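PDB 2O20: catabolite control protein A from Lactococcus lactis, which probably acts as a global DNA-binding transcription regulator of the LacI family, governing carbon catabolite repression and activation. Local coordinates for residues R62-G67 against Q119-V124. The protein carries 1 engineered substitution. Residues are numbered along the deposited sequence; the frame is centred on the assembly and turned at random.
Sequences RTTTVG and QVDGIV
G67 and V66 pair with I123 and G122 as parallel strands whose axes approach to 4.7 Å at 35°, and two backbone bonds fix the register: G67 N to G122 O (2.9 Å) and V124 N to G67 O (2.8 Å). G67 thus gives its N-H to the residue before I123 and takes on its O the N-H of the residue after it, as in regular parallel pairing. At the start of the strands, where this regular pairing gives way, D121 supplies partners for both polar backbone atoms of T65, one from its backbone and one from its side chain. D121 N donates to T65 O at 2.8 Å, while the same residue's carboxylate reaches back so that OD2 accepts T65 N, also at 2.8 Å. That second bond is bent (146° at the hydrogen) and meets OD2 on its anti side, 17° out of the carboxylate plane. D121 CG lies anti to its own carbonyl carbon, beside the backbone N, which lets one residue grip T65 twice. With alanine in place of D121, T65 N is likely to lose its carboxylate acceptor, leaving the start of strand 65-70 less firmly tied to 119-124. Beside the carboxylate, the methyl CG2 of T64 rests 4.0 Å from D121 CB. On the opposite side of the chain from that methyl, T65 CG2 meets V120 CG1 at 4.1 Å, the two side chains crossing at about a right angle. Lacking a side chain, G67 leaves room for V120 and for I123, which also touch F115 of helix 105-118; the side chains of V66 and V124 touch helix 294-309. Strand 65-70 is flanked by 95-100 and 122-125, the 2-1-3 order of parallel strands with helices on both faces that marks the periplasmic-binding-protein-like fold of LacI-family regulators.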
# COMPACT_ATOMS: atom_id res chain seq x y z
N ARG D 62 16.08 30.10 -2.28
CA ARG D 62 15.89 28.75 -1.77
C ARG D 62 15.27 27.84 -2.85
O ARG D 62 14.37 28.26 -3.60
CB ARG D 62 14.95 28.83 -0.56
CG ARG D 62 14.70 27.52 0.18
CD ARG D 62 15.96 27.04 0.84
NE ARG D 62 16.61 28.09 1.64
CZ ARG D 62 17.81 27.96 2.20
NH1 ARG D 62 18.50 26.83 2.06
NH2 ARG D 62 18.31 28.97 2.91
N THR D 63 15.73 26.59 -2.94
CA THR D 63 15.07 25.63 -3.82
C THR D 63 13.60 25.55 -3.48
O THR D 63 13.23 25.48 -2.31
CB THR D 63 15.65 24.21 -3.66
OG1 THR D 63 17.06 24.26 -3.92
CG2 THR D 63 14.99 23.24 -4.65
N THR D 64 12.76 25.57 -4.51
CA THR D 64 11.32 25.44 -4.32
C THR D 64 10.97 24.16 -3.55
O THR D 64 11.55 23.08 -3.81
CB THR D 64 10.62 25.49 -5.69
OG1 THR D 64 10.77 26.80 -6.23
CG2 THR D 64 9.16 25.11 -5.60
N THR D 65 10.04 24.30 -2.61
CA THR D 65 9.71 23.23 -1.67
C THR D 65 8.21 23.07 -1.67
O THR D 65 7.48 24.04 -1.43
CB THR D 65 10.22 23.51 -0.24
OG1 THR D 65 11.66 23.61 -0.25
CG2 THR D 65 9.80 22.41 0.73
N VAL D 66 7.78 21.84 -1.95
CA VAL D 66 6.39 21.42 -1.96
C VAL D 66 6.03 20.56 -0.74
O VAL D 66 6.68 19.53 -0.46
CB VAL D 66 6.01 20.73 -3.29
CG1 VAL D 66 5.94 21.77 -4.41
CG2 VAL D 66 7.00 19.66 -3.67
N GLY D 67 5.02 21.04 -0.01
CA GLY D 67 4.39 20.31 1.11
C GLY D 67 3.25 19.43 0.61
O GLY D 67 2.34 19.91 -0.07
N GLN D 119 8.08 27.75 5.38
CA GLN D 119 7.96 28.56 4.17
C GLN D 119 7.97 27.68 2.90
O GLN D 119 8.68 27.96 1.92
CB GLN D 119 9.05 29.65 4.10
CG GLN D 119 8.90 30.80 5.10
CD GLN D 119 10.14 31.66 5.17
OE1 GLN D 119 10.18 32.76 4.62
NE2 GLN D 119 11.19 31.13 5.79
N VAL D 120 7.19 26.61 2.93
CA VAL D 120 6.96 25.86 1.68
C VAL D 120 6.35 26.83 0.66
O VAL D 120 5.65 27.82 1.00
CB VAL D 120 6.10 24.57 1.86
CG1 VAL D 120 6.64 23.70 3.00
CG2 VAL D 120 4.63 24.90 2.05
N ASP D 121 6.66 26.54 -0.60
CA ASP D 121 6.29 27.37 -1.73
C ASP D 121 4.91 26.99 -2.30
O ASP D 121 4.27 27.79 -2.99
CB ASP D 121 7.38 27.27 -2.80
CG ASP D 121 8.72 27.76 -2.31
OD1 ASP D 121 8.87 28.98 -2.23
OD2 ASP D 121 9.60 26.96 -1.91
N GLY D 122 4.46 25.78 -2.00
CA GLY D 122 3.20 25.26 -2.49
C GLY D 122 2.81 23.99 -1.75
O GLY D 122 3.66 23.29 -1.21
N ILE D 123 1.50 23.72 -1.71
CA ILE D 123 0.91 22.59 -0.97
C ILE D 123 0.00 21.75 -1.88
O ILE D 123 -0.83 22.28 -2.59
CB ILE D 123 0.10 23.10 0.30
CG1 ILE D 123 1.06 23.71 1.31
CG2 ILE D 123 -0.66 21.99 0.98
CD1 ILE D 123 0.42 24.60 2.36
N VAL D 124 0.18 20.43 -1.84
CA VAL D 124 -0.80 19.49 -2.38
C VAL D 124 -1.53 18.85 -1.21
O VAL D 124 -0.89 18.29 -0.31
CB VAL D 124 -0.13 18.38 -3.20
CG1 VAL D 124 -1.17 17.39 -3.75
CG2 VAL D 124 0.74 18.97 -4.34